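Local coordinates for putative metal resistance protein (Proteus mirabilis, PDB 6C29), which probably passes reducing equivalents across the inner membrane to periplasmic disulfide partners such as ScsC, this chain being its N-terminal periplasmic part with tandem immunoglobulin folds, at residues T44-P49 with H83-D88. Numbering follows the deposited sequence.
Sequences TYWRSP and HTQGYD
Thr44 and Tyr87 form an antiparallel hydrogen-bonded pair, with Tyr87 N donating a hydrogen bond to Thr44 O at 2.9 Å and Thr44 N donating one back to Tyr87 O. One residue on, at the non-hydrogen-bonded pair, Tyr45 CA and Gly86 CA are just 3.8 Å apart, and Gly86 CA also lies against Thr44 O in a CA-H...O contact. Trp46 N then reaches Gln85 O almost straight (172°), after which the chain of 44-49 turns back and Pro49 O accepts from Gln85 N at 3.0 Å. Gln85 thus uses both its backbone N and O on this turn, and its side chain, extended beyond CG, adds a third bond from NE2 to Ser48 O (2.9 Å), which lies close to the plane of the Gln85 amide. The same NE2 lies in plane at the edge of the Trp46 indole, 3.4 Å from CE3, the amide and ring planes standing 82° apart; Arg47 CG packs over one indole face. At another part of the indole rim, Trp46 CD1 meets Tyr87 OH at 3.2 Å, the hydroxyl itself being hydrogen-bonded to Pro72 O. Thr44 CG2 touches the edge of the Tyr87 ring, while its OG1 bonds to Ser112 O in strand 104-114. Within the DsbD-like N-terminal domain, strand 84-88 runs between strands 43-45 and 75-77; Gln85 NE2 also bonds Leu185 O, and Arg47 makes a salt bridge to Asp186, linking strand and turn to strand 182-186, probably of the second immunoglobulin-fold unit.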
ATOM      1  N   THR A  44      -6.651  -7.355  -3.671  1.00 11.01           N
ATOM      2  CA  THR A  44      -5.416  -6.941  -4.297  1.00 11.17           C
ATOM      3  C   THR A  44      -4.436  -6.643  -3.179  1.00 11.22           C
ATOM      4  O   THR A  44      -4.737  -6.896  -2.022  1.00 13.28           O
ATOM      5  CB  THR A  44      -5.611  -5.783  -5.260  1.00 12.55           C
ATOM      6  OG1 THR A  44      -4.394  -5.532  -5.990  1.00 13.85           O
ATOM      7  CG2 THR A  44      -6.089  -4.511  -4.585  1.00 13.11           C
ATOM      8  N   TYR A  45      -3.231  -6.256  -3.562  1.00 11.28           N
ATOM      9  CA  TYR A  45      -2.111  -6.248  -2.635  1.00 11.16           C
ATOM     10  C   TYR A  45      -1.586  -4.873  -2.311  1.00  9.97           C
ATOM     11  O   TYR A  45      -1.720  -3.925  -3.059  1.00 11.14           O
ATOM     12  CB  TYR A  45      -0.980  -7.044  -3.223  1.00 11.97           C
ATOM     13  CG  TYR A  45      -1.213  -8.511  -3.450  1.00 13.53           C
ATOM     14  CD1 TYR A  45      -0.908  -9.439  -2.470  1.00 13.93           C
ATOM     15  CD2 TYR A  45      -1.678  -8.963  -4.666  1.00 16.63           C
ATOM     16  CE1 TYR A  45      -1.067 -10.809  -2.694  1.00 16.90           C
ATOM     17  CE2 TYR A  45      -1.833 -10.308  -4.906  1.00 18.03           C
ATOM     18  CZ  TYR A  45      -1.517 -11.228  -3.910  1.00 18.44           C
ATOM     19  OH  TYR A  45      -1.665 -12.568  -4.152  1.00 19.46           O
ATOM     20  N   TRP A  46      -0.945  -4.814  -1.158  1.00 10.69           N
ATOM     21  CA  TRP A  46      -0.215  -3.645  -0.712  1.00  9.81           C
ATOM     22  C   TRP A  46       1.161  -3.609  -1.351  1.00 11.96           C
ATOM     23  O   TRP A  46       1.546  -4.542  -2.059  1.00 13.64           O
ATOM     24  CB  TRP A  46      -0.124  -3.701   0.809  1.00 10.98           C
ATOM     25  CG  TRP A  46       0.374  -2.493   1.553  1.00 10.81           C
ATOM     26  CD1 TRP A  46      -0.002  -1.208   1.377  1.00 10.90           C
ATOM     27  CD2 TRP A  46       1.305  -2.493   2.643  1.00 10.29           C
ATOM     28  NE1 TRP A  46       0.645  -0.390   2.275  1.00 10.19           N
ATOM     29  CE2 TRP A  46       1.445  -1.161   3.068  1.00 10.27           C
ATOM     30  CE3 TRP A  46       2.038  -3.489   3.302  1.00 11.07           C
ATOM     31  CZ2 TRP A  46       2.275  -0.782   4.100  1.00 10.69           C
ATOM     32  CZ3 TRP A  46       2.872  -3.096   4.358  1.00 12.55           C
ATOM     33  CH2 TRP A  46       2.962  -1.756   4.743  1.00 12.78           C
ATOM     34  N   ARG A  47       1.924  -2.570  -1.049  1.00 13.21           N
ATOM     35  CA  ARG A  47       3.267  -2.457  -1.632  1.00 15.72           C
ATOM     36  C   ARG A  47       4.196  -3.592  -1.207  1.00 17.04           C
ATOM     37  O   ARG A  47       5.129  -3.934  -1.940  1.00 20.57           O
ATOM     38  CB  ARG A  47       3.889  -1.115  -1.261  1.00 18.19           C
ATOM     39  CG  ARG A  47       4.137  -0.934   0.200  1.00 20.13           C
ATOM     40  CD  ARG A  47       4.695   0.450   0.497  1.00 19.74           C
ATOM     41  NE  ARG A  47       4.942   0.519   1.921  1.00 16.01           N
ATOM     42  CZ  ARG A  47       4.544   1.491   2.726  1.00 15.22           C
ATOM     43  NH1 ARG A  47       3.904   2.574   2.234  1.00 16.27           N
ATOM     44  NH2 ARG A  47       4.793   1.403   4.015  1.00 15.51           N
ATOM     45  N   SER A  48       3.975  -4.140  -0.013  1.00 15.09           N
ATOM     46  CA  SER A  48       4.637  -5.348   0.489  1.00 16.75           C
ATOM     47  C   SER A  48       3.575  -6.427   0.620  1.00 16.99           C
ATOM     48  O   SER A  48       2.849  -6.488   1.589  1.00 16.61           O
ATOM     49  CB  SER A  48       5.310  -5.095   1.834  1.00 18.55           C
ATOM     50  OG  SER A  48       6.405  -4.195   1.654  1.00 18.75           O
ATOM     51  N   PRO A  49       3.445  -7.260  -0.393  1.00 16.58           N
ATOM     52  CA  PRO A  49       2.267  -8.116  -0.481  1.00 18.00           C
ATOM     53  C   PRO A  49       2.291  -9.305   0.447  1.00 21.99           C
ATOM     54  O   PRO A  49       1.228  -9.875   0.721  1.00 23.01           O
ATOM     55  CB  PRO A  49       2.305  -8.576  -1.930  1.00 19.54           C
ATOM     56  CG  PRO A  49       3.737  -8.547  -2.293  1.00 25.86           C
ATOM     57  CD  PRO A  49       4.322  -7.383  -1.568  1.00 20.61           C
ATOM     58  N   HIS A  83      -0.419 -15.951   4.410  1.00 40.80           N
ATOM     59  CA  HIS A  83      -0.445 -14.591   4.972  1.00 37.14           C
ATOM     60  C   HIS A  83      -0.111 -13.508   3.951  1.00 33.96           C
ATOM     61  O   HIS A  83       0.959 -13.541   3.334  1.00 34.32           O
ATOM     62  CB  HIS A  83       0.518 -14.428   6.136  1.00 38.04           C
ATOM     63  CG  HIS A  83       0.369 -13.115   6.853  1.00 40.15           C
ATOM     64  ND1 HIS A  83      -0.735 -12.805   7.618  1.00 42.00           N
ATOM     65  CD2 HIS A  83       1.179 -12.030   6.912  1.00 37.88           C
ATOM     66  CE1 HIS A  83      -0.594 -11.592   8.128  1.00 37.01           C
ATOM     67  NE2 HIS A  83       0.558 -11.098   7.712  1.00 34.22           N
ATOM     68  N   THR A  84      -1.010 -12.536   3.810  1.00 28.09           N
ATOM     69  CA  THR A  84      -0.856 -11.462   2.821  1.00 23.12           C
ATOM     70  C   THR A  84      -1.294 -10.108   3.361  1.00 18.73           C
ATOM     71  O   THR A  84      -2.078 -10.029   4.315  1.00 19.47           O
ATOM     72  CB  THR A  84      -1.645 -11.760   1.567  1.00 30.51           C
ATOM     73  OG1 THR A  84      -3.025 -11.921   1.898  1.00 34.60           O
ATOM     74  CG2 THR A  84      -1.135 -13.033   0.914  1.00 37.31           C
ATOM     75  N   GLN A  85      -0.775  -9.046   2.747  1.00 14.99           N
ATOM     76  CA  GLN A  85      -1.126  -7.674   3.092  1.00 13.23           C
ATOM     77  C   GLN A  85      -1.727  -7.001   1.858  1.00 12.98           C
ATOM     78  O   GLN A  85      -1.128  -7.045   0.785  1.00 12.56           O
ATOM     79  CB  GLN A  85       0.090  -6.895   3.596  1.00 15.51           C
ATOM     80  CG  GLN A  85       0.701  -7.585   4.818  1.00 15.38           C
ATOM     81  CD  GLN A  85       1.933  -6.926   5.346  1.00 16.61           C
ATOM     82  OE1 GLN A  85       2.079  -6.765   6.558  1.00 19.94           O
ATOM     83  NE2 GLN A  85       2.868  -6.612   4.467  1.00 15.79           N
ATOM     84  N   GLY A  86      -2.912  -6.416   2.000  1.00 10.72           N
ATOM     85  CA  GLY A  86      -3.577  -5.841   0.842  1.00 10.95           C
ATOM     86  C   GLY A  86      -4.961  -5.341   1.168  1.00 11.07           C
ATOM     87  O   GLY A  86      -5.202  -4.817   2.261  1.00 10.64           O
ATOM     88  N   TYR A  87      -5.862  -5.462   0.193  1.00 11.49           N
ATOM     89  CA  TYR A  87      -7.139  -4.815   0.223  1.00 10.61           C
ATOM     90  C   TYR A  87      -8.226  -5.736  -0.272  1.00 10.65           C
ATOM     91  O   TYR A  87      -8.050  -6.439  -1.276  1.00 12.44           O
ATOM     92  CB  TYR A  87      -7.134  -3.586  -0.661  1.00 10.59           C
ATOM     93  CG  TYR A  87      -5.951  -2.649  -0.443  1.00  9.88           C
ATOM     94  CD1 TYR A  87      -5.966  -1.724   0.585  1.00  8.62           C
ATOM     95  CD2 TYR A  87      -4.838  -2.707  -1.260  1.00  9.42           C
ATOM     96  CE1 TYR A  87      -4.894  -0.850   0.780  1.00  9.15           C
ATOM     97  CE2 TYR A  87      -3.747  -1.842  -1.085  1.00  9.71           C
ATOM     98  CZ  TYR A  87      -3.793  -0.907  -0.077  1.00  8.96           C
ATOM     99  OH  TYR A  87      -2.742  -0.037   0.111  1.00 11.62           O
ATOM    100  N   ASP A  88      -9.367  -5.724   0.392  1.00 11.77           N
ATOM    101  CA  ASP A  88     -10.520  -6.419  -0.166  1.00 13.03           C
ATOM    102  C   ASP A  88     -11.648  -5.451  -0.444  1.00 12.50           C
ATOM    103  O   ASP A  88     -11.614  -4.286  -0.015  1.00 11.97           O
ATOM    104  CB  ASP A  88     -10.975  -7.572   0.754  1.00 18.47           C
ATOM    105  CG  ASP A  88     -11.467  -7.115   2.086  1.00 25.23           C
ATOM    106  OD1 ASP A  88     -11.286  -5.937   2.431  1.00 25.04           O
ATOM    107  OD2 ASP A  88     -12.039  -7.978   2.823  1.00 32.77           O
TER